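Fatty acid CoA ligase (Marinactinospora thermotolerans, PDB 6SQ8) belongs to the ANL superfamily of AMP-binding enzymes, with a large AMP-binding domain followed by a smaller C-terminal domain, and binds adenosine monophosphate. Local coordinates at residues A65-V70 / L209-L214; A284-M289 / D311-R316; E413-E418 / R457-D462. All coordinates share one frame; numbering follows the deposited sequence.

Contact 1. Residues A65-V70 / L209-L214; sequences ALRLAV and LAQCTL
Atom NE2 of Q211 rests on two side chains of segment 65-70, lying 3.4 Å from CD of R67 and 3.8 Å from CD1 of L68. Both ends of the amide are held by hydrogen bonds, NE2 of Q211 to OE1 of Q71, one residue beyond 65-70 on the same helix, and OE1 of Q211 to the hydroxyl of Y6. With CG anti to its own carbonyl carbon (chi1 -77°) and the chain extended beyond it, Q211 spans the gap from helix 205-215 to helix 61-72, where the nearest CA atoms, those of L68 and Q211, are 8.1 Å apart. The R67 guanidinium is turned 70° from the amide plane, and NE of R67 stays 4.0 Å from OE1 of Q211, so no hydrogen bond joins the two residues. R67 instead makes a weak hydrogen bond from its NH1 to O of L202, while V10 and M11 of helix 5-13 pack on L68. The R67 side chain lies about 7 Å from the bound 1-ethanoyl-9H-pyrido[3,4-b]indole-3-carboxylic acid. Chemically, then, this is a buried amide whose rotation is fixed by partners at both ends, while its contacts with R67 and L68 are van der Waals.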
# COMPACT_ATOMS: atom_id res chain seq x y z
N ALA A 65 16.42 6.71 8.15
CA ALA A 65 17.81 7.00 7.81
C ALA A 65 18.42 5.82 7.05
O ALA A 65 19.18 6.03 6.10
CB ALA A 65 18.60 7.29 9.06
N LEU A 66 18.10 4.59 7.47
CA LEU A 66 18.74 3.41 6.91
C LEU A 66 18.38 3.31 5.42
O LEU A 66 19.25 3.04 4.60
CB LEU A 66 18.32 2.15 7.67
CG LEU A 66 18.82 0.82 7.09
CD1 LEU A 66 20.33 0.81 7.06
CD2 LEU A 66 18.31 -0.38 7.86
N ARG A 67 17.11 3.51 5.09
CA ARG A 67 16.64 3.34 3.70
C ARG A 67 17.37 4.35 2.81
O ARG A 67 17.88 4.01 1.73
CB ARG A 67 15.12 3.54 3.61
CG ARG A 67 14.50 3.26 2.24
CD ARG A 67 13.13 3.93 2.12
NE ARG A 67 12.19 3.31 1.20
CZ ARG A 67 11.16 2.54 1.56
NH1 ARG A 67 11.08 2.12 2.81
NH2 ARG A 67 10.23 2.21 0.67
N LEU A 68 17.45 5.58 3.31
CA LEU A 68 18.02 6.69 2.62
C LEU A 68 19.52 6.43 2.41
O LEU A 68 20.06 6.70 1.35
CB LEU A 68 17.74 7.95 3.45
CG LEU A 68 17.87 9.29 2.74
CD1 LEU A 68 17.36 9.22 1.31
CD2 LEU A 68 17.15 10.36 3.52
N ALA A 69 20.17 5.86 3.44
CA ALA A 69 21.59 5.52 3.37
C ALA A 69 21.83 4.42 2.33
O ALA A 69 22.70 4.54 1.50
CB ALA A 69 22.10 5.13 4.73
N VAL A 70 21.02 3.35 2.37
CA VAL A 70 21.14 2.27 1.42
C VAL A 70 21.03 2.80 -0.01
O VAL A 70 21.70 2.32 -0.92
CB VAL A 70 20.09 1.18 1.68
CG1 VAL A 70 19.95 0.22 0.49
CG2 VAL A 70 20.37 0.42 2.97
N LEU A 209 6.36 7.22 1.79
CA LEU A 209 5.65 8.41 2.23
C LEU A 209 6.55 9.23 3.16
O LEU A 209 6.50 10.46 3.15
CB LEU A 209 4.34 8.04 2.93
CG LEU A 209 3.25 7.43 2.04
CD1 LEU A 209 2.10 6.91 2.87
CD2 LEU A 209 2.74 8.42 1.02
N ALA A 210 7.37 8.54 3.96
CA ALA A 210 8.30 9.22 4.84
C ALA A 210 9.29 10.03 3.99
O ALA A 210 9.59 11.19 4.30
CB ALA A 210 9.00 8.23 5.73
N GLN A 211 9.77 9.41 2.91
CA GLN A 211 10.73 10.07 2.01
C GLN A 211 10.07 11.27 1.32
O GLN A 211 10.68 12.34 1.26
CB GLN A 211 11.32 9.07 1.02
CG GLN A 211 12.39 8.20 1.67
CD GLN A 211 13.17 7.33 0.72
OE1 GLN A 211 12.71 6.98 -0.38
NE2 GLN A 211 14.34 6.92 1.18
N CYS A 212 8.83 11.11 0.83
CA CYS A 212 8.07 12.21 0.26
C CYS A 212 7.95 13.35 1.28
O CYS A 212 8.12 14.50 0.95
CB CYS A 212 6.69 11.76 -0.18
SG CYS A 212 6.74 10.66 -1.61
N THR A 213 7.67 13.00 2.53
CA THR A 213 7.48 13.97 3.59
C THR A 213 8.78 14.73 3.84
O THR A 213 8.78 15.97 3.94
CB THR A 213 6.95 13.29 4.86
OG1 THR A 213 5.72 12.70 4.48
CG2 THR A 213 6.76 14.23 6.03
N LEU A 214 9.90 14.00 3.92
CA LEU A 214 11.19 14.63 4.17
C LEU A 214 11.56 15.56 3.01
O LEU A 214 11.95 16.70 3.23
CB LEU A 214 12.25 13.56 4.38
CG LEU A 214 12.19 12.80 5.71
CD1 LEU A 214 13.18 11.66 5.74
CD2 LEU A 214 12.45 13.74 6.87

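Contact 2. Residues A284-M289 / D311-R316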
# COMPACT_ATOMS: atom_id res chain seq x y z
N ALA A 284 -19.91 7.33 5.59
CA ALA A 284 -20.04 7.60 7.01
C ALA A 284 -18.79 8.34 7.49
O ALA A 284 -18.90 9.30 8.24
CB ALA A 284 -20.22 6.33 7.79
N ALA A 285 -17.62 7.87 7.07
CA ALA A 285 -16.36 8.52 7.43
C ALA A 285 -16.31 9.95 6.87
O ALA A 285 -15.86 10.86 7.56
CB ALA A 285 -15.21 7.69 6.95
N ARG A 286 -16.80 10.14 5.65
CA ARG A 286 -16.77 11.45 5.03
C ARG A 286 -17.61 12.46 5.82
O ARG A 286 -17.25 13.62 5.93
CB ARG A 286 -17.25 11.37 3.57
CG ARG A 286 -17.27 12.72 2.87
CD ARG A 286 -15.95 13.47 2.96
NE ARG A 286 -15.99 14.77 2.33
CZ ARG A 286 -16.56 15.88 2.83
NH1 ARG A 286 -17.09 15.88 4.05
NH2 ARG A 286 -16.63 16.97 2.09
N GLU A 287 -18.76 12.01 6.34
CA GLU A 287 -19.67 12.82 7.18
C GLU A 287 -18.96 13.17 8.49
O GLU A 287 -18.99 14.32 8.87
CB GLU A 287 -20.96 12.06 7.55
CG GLU A 287 -22.26 12.70 7.10
CD GLU A 287 -23.52 11.98 7.58
OE1 GLU A 287 -24.54 12.66 7.94
OE2 GLU A 287 -23.50 10.73 7.60
N ARG A 288 -18.40 12.15 9.17
CA ARG A 288 -17.90 12.29 10.56
C ARG A 288 -16.58 13.08 10.57
O ARG A 288 -16.36 13.82 11.50
CB ARG A 288 -17.82 10.93 11.27
CG ARG A 288 -19.09 10.53 12.02
CD ARG A 288 -19.34 9.05 12.26
N MET A 289 -15.73 12.89 9.54
CA MET A 289 -14.38 13.48 9.50
C MET A 289 -14.28 14.80 8.72
O MET A 289 -13.27 15.49 8.82
CB MET A 289 -13.39 12.51 8.85
CG MET A 289 -13.31 11.20 9.58
SD MET A 289 -11.76 11.11 10.51
CE MET A 289 -11.04 9.73 9.63
N ASP A 311 -13.58 16.57 -2.03
CA ASP A 311 -14.78 17.10 -2.70
C ASP A 311 -15.42 15.98 -3.53
O ASP A 311 -16.64 15.96 -3.65
CB ASP A 311 -14.49 18.30 -3.60
CG ASP A 311 -14.07 19.57 -2.88
OD1 ASP A 311 -14.21 19.65 -1.64
OD2 ASP A 311 -13.61 20.48 -3.60
N ASP A 312 -14.61 15.07 -4.11
CA ASP A 312 -15.13 13.90 -4.82
C ASP A 312 -15.98 13.04 -3.86
O ASP A 312 -16.97 12.46 -4.28
CB ASP A 312 -14.01 13.02 -5.40
CG ASP A 312 -13.17 13.63 -6.51
OD1 ASP A 312 -13.73 14.44 -7.27
OD2 ASP A 312 -11.97 13.25 -6.62
N HIS A 313 -15.57 12.95 -2.59
CA HIS A 313 -16.23 12.12 -1.56
C HIS A 313 -17.62 12.67 -1.17
O HIS A 313 -18.36 12.05 -0.40
CB HIS A 313 -15.38 12.05 -0.29
CG HIS A 313 -14.33 10.99 -0.26
ND1 HIS A 313 -13.09 11.17 -0.83
CD2 HIS A 313 -14.31 9.77 0.32
CE1 HIS A 313 -12.37 10.09 -0.62
NE2 HIS A 313 -13.09 9.22 0.07
N ALA A 314 -17.96 13.86 -1.66
CA ALA A 314 -19.22 14.50 -1.36
C ALA A 314 -20.23 14.24 -2.49
O ALA A 314 -21.27 14.87 -2.52
CB ALA A 314 -19.00 15.98 -1.14
N ARG A 315 -19.92 13.33 -3.42
CA ARG A 315 -20.87 12.85 -4.42
C ARG A 315 -21.05 11.34 -4.20
O ARG A 315 -20.11 10.59 -4.37
CB ARG A 315 -20.35 13.13 -5.83
CG ARG A 315 -19.84 14.54 -6.11
CD ARG A 315 -20.87 15.61 -6.43
NE ARG A 315 -21.71 15.33 -7.59
CZ ARG A 315 -22.44 16.23 -8.25
NH1 ARG A 315 -22.34 17.52 -7.96
NH2 ARG A 315 -23.25 15.82 -9.22
N ARG A 316 -22.26 10.89 -3.83
CA ARG A 316 -22.54 9.45 -3.56
C ARG A 316 -22.02 8.61 -4.74
O ARG A 316 -21.44 7.54 -4.52
CB ARG A 316 -24.03 9.19 -3.29
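R286 lays its aliphatic chain against the backbone and CB of H313, and two torsions explain how. CG is anti to the backbone N (chi1 178°), which carries the chain away from helix 279-289 toward the loop 311-316; a bend at chi2 (52°) then turns it across CB of H313 at a slant. On this path CG of R286 comes to 3.5 Å from O of H313. The next atom, CD of R286, lies 3.6 Å from CB of H313, and that CB sits at the edge of the guanidinium, near its plane. Further out, NH2 of R286 reaches 4.1 Å from CB of A314. No hydrogen bond crosses between the two segments, but NE of R286 is bonded to the carbonyl oxygen of P310, just before the loop segment, and this anchors the guanidinium at NE. NH2 of R286 and OD1 of D311 remain 5.2 Å apart, too far for a salt bridge.

In H313, CG stands anti to the carbonyl carbon (chi1 -86°), and the imidazole is held at both nitrogens: ND1 by the carbonyl oxygen of T309 and NE2 by the hydroxyl of Y272. L293 touches the side chains of both R286 and H313. The result is a helix-to-loop contact of the AMP-binding domain, beside the antiparallel strands 293-299 and 303-308 that contribute residues to the ligand pocket.

Contact 3. Residues E413-E418 / R457-D462; sequences EHVLTE and RALVRD
V415 points its CB toward helix 453-463 and delivers the contact through one branch. CG1 stands anti to the backbone N (chi1 172°), and there it meets both backbone and side chains: O of L459 lies 3.7 Å from CG1 of V415, and CA of V460 3.8 Å from it. CG of L459 and CG2 of V460 each lie 4.0 Å from CG1 of V415, which therefore touches two consecutive residues. The contact is returned by L459, whose CD2 reaches 3.8 Å from O of V415. Next along the helix, L416 starts out away from the partner segment, but its CD2 comes back to 3.7 Å from CG2 of V460; A425 and V427 of strand 422-432 also pack on this leucine. These groups meet where the axes of segments 413-418 and 457-462 approach to 9.1 Å at 128° between their N-to-C directions, with V415 and V460 as the nearest residues by CA. Charged groups find their partners off this interface: E413 is salt-bridged to K489, and R457 to E454. What joins these two helices of the C-terminal domain here is thus van der Waals contact, mostly between aliphatic groups and partly against backbone, with no hydrogen bond or salt bridge between the segments.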
# COMPACT_ATOMS: atom_id res chain seq x y z
N GLU A 413 -20.78 -6.98 -3.64
CA GLU A 413 -20.40 -6.58 -2.28
C GLU A 413 -20.94 -5.18 -1.95
O GLU A 413 -21.42 -4.96 -0.84
CB GLU A 413 -18.88 -6.60 -2.13
CG GLU A 413 -18.27 -8.00 -2.18
CD GLU A 413 -16.78 -8.07 -2.48
OE1 GLU A 413 -16.12 -7.00 -2.56
OE2 GLU A 413 -16.30 -9.21 -2.65
N HIS A 414 -20.84 -4.25 -2.91
CA HIS A 414 -21.32 -2.87 -2.73
C HIS A 414 -22.80 -2.88 -2.33
O HIS A 414 -23.20 -2.21 -1.37
CB HIS A 414 -21.05 -2.01 -3.98
CG HIS A 414 -19.61 -1.71 -4.25
ND1 HIS A 414 -19.16 -1.24 -5.50
CD2 HIS A 414 -18.51 -1.83 -3.47
CE1 HIS A 414 -17.85 -1.06 -5.46
NE2 HIS A 414 -17.42 -1.42 -4.21
N VAL A 415 -23.60 -3.69 -3.04
CA VAL A 415 -25.04 -3.80 -2.80
C VAL A 415 -25.31 -4.42 -1.42
O VAL A 415 -26.12 -3.91 -0.66
CB VAL A 415 -25.75 -4.60 -3.92
CG1 VAL A 415 -27.18 -4.88 -3.56
CG2 VAL A 415 -25.71 -3.89 -5.26
N LEU A 416 -24.65 -5.52 -1.11
CA LEU A 416 -24.81 -6.18 0.19
C LEU A 416 -24.48 -5.20 1.32
O LEU A 416 -25.23 -5.11 2.28
CB LEU A 416 -23.92 -7.43 0.27
CG LEU A 416 -24.33 -8.60 -0.63
CD1 LEU A 416 -23.25 -9.67 -0.69
CD2 LEU A 416 -25.62 -9.21 -0.16
N THR A 417 -23.38 -4.45 1.19
CA THR A 417 -22.87 -3.60 2.28
C THR A 417 -23.71 -2.33 2.44
O THR A 417 -23.67 -1.71 3.51
CB THR A 417 -21.38 -3.29 2.13
OG1 THR A 417 -21.12 -2.69 0.86
CG2 THR A 417 -20.51 -4.52 2.30
N GLU A 418 -24.48 -1.95 1.40
CA GLU A 418 -25.42 -0.84 1.49
C GLU A 418 -26.49 -1.15 2.54
O GLU A 418 -27.03 -0.23 3.14
CB GLU A 418 -26.15 -0.56 0.18
CG GLU A 418 -25.45 0.38 -0.78
CD GLU A 418 -24.86 1.64 -0.17
OE1 GLU A 418 -25.60 2.38 0.54
OE2 GLU A 418 -23.63 1.88 -0.41
N ARG A 457 -30.28 -11.37 -0.48
CA ARG A 457 -30.42 -11.93 -1.81
C ARG A 457 -31.35 -11.03 -2.62
O ARG A 457 -31.09 -10.75 -3.77
CB ARG A 457 -30.91 -13.37 -1.74
CG ARG A 457 -29.84 -14.36 -1.30
CD ARG A 457 -30.26 -15.81 -1.42
NE ARG A 457 -30.54 -16.40 -0.11
CZ ARG A 457 -29.72 -17.23 0.56
NH1 ARG A 457 -28.62 -17.74 -0.00
NH2 ARG A 457 -30.00 -17.55 1.82
N ALA A 458 -32.44 -10.57 -2.00
CA ALA A 458 -33.50 -9.82 -2.67
C ALA A 458 -33.00 -8.45 -3.10
O ALA A 458 -33.38 -7.92 -4.15
CB ALA A 458 -34.69 -9.70 -1.75
N LEU A 459 -32.12 -7.88 -2.26
CA LEU A 459 -31.51 -6.60 -2.51
C LEU A 459 -30.59 -6.69 -3.73
O LEU A 459 -30.62 -5.82 -4.62
CB LEU A 459 -30.75 -6.21 -1.23
CG LEU A 459 -30.35 -4.75 -1.09
CD1 LEU A 459 -31.51 -3.79 -1.31
CD2 LEU A 459 -29.76 -4.52 0.30
N VAL A 460 -29.79 -7.76 -3.80
CA VAL A 460 -28.91 -7.98 -4.94
C VAL A 460 -29.78 -8.15 -6.18
O VAL A 460 -29.49 -7.59 -7.22
CB VAL A 460 -27.95 -9.17 -4.73
CG1 VAL A 460 -27.27 -9.59 -6.02
CG2 VAL A 460 -26.92 -8.87 -3.66
N ARG A 461 -30.87 -8.92 -6.05
CA ARG A 461 -31.69 -9.24 -7.19
C ARG A 461 -32.32 -7.97 -7.77
O ARG A 461 -32.48 -7.89 -8.97
CB ARG A 461 -32.78 -10.27 -6.86
CG ARG A 461 -33.38 -10.91 -8.11
CD ARG A 461 -34.50 -11.90 -7.81
NE ARG A 461 -34.15 -12.86 -6.76
CZ ARG A 461 -33.45 -13.97 -6.95
NH1 ARG A 461 -33.12 -14.35 -8.18
NH2 ARG A 461 -33.11 -14.69 -5.90
N ASP A 462 -32.70 -7.02 -6.91
CA ASP A 462 -33.40 -5.80 -7.37
C ASP A 462 -32.42 -4.88 -8.13
O ASP A 462 -32.79 -4.29 -9.14
CB ASP A 462 -34.08 -5.03 -6.24
CG ASP A 462 -34.97 -3.87 -6.72
OD1 ASP A 462 -35.54 -4.00 -7.83
OD2 ASP A 462 -35.09 -2.83 -6.00

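From the N terminus, the three contacts follow one another in series, neither nesting nor crossing. Contact 1 closes the longest loop, 138 residues, joining helices 61-72 and 205-215 of the AMP-binding region. Contact 2 spans only 21 residues, mainly strands 293-299 and 303-308, and brings the end of helix 279-289 to the loop after them. Contact 3 closes 38 residues, containing strands 422-432 and 438-445, in the C-terminal domain. Contacts 1 and 3 lie on opposite sides of the chain's centre, their own centres 44 Å apart. Contacts 2 and 3 are neighbours, nearest atoms about 7 Å apart; a hydrogen bond between the backbone oxygen of T417 and the hydroxyl of S280 ties their helices across the two family regions.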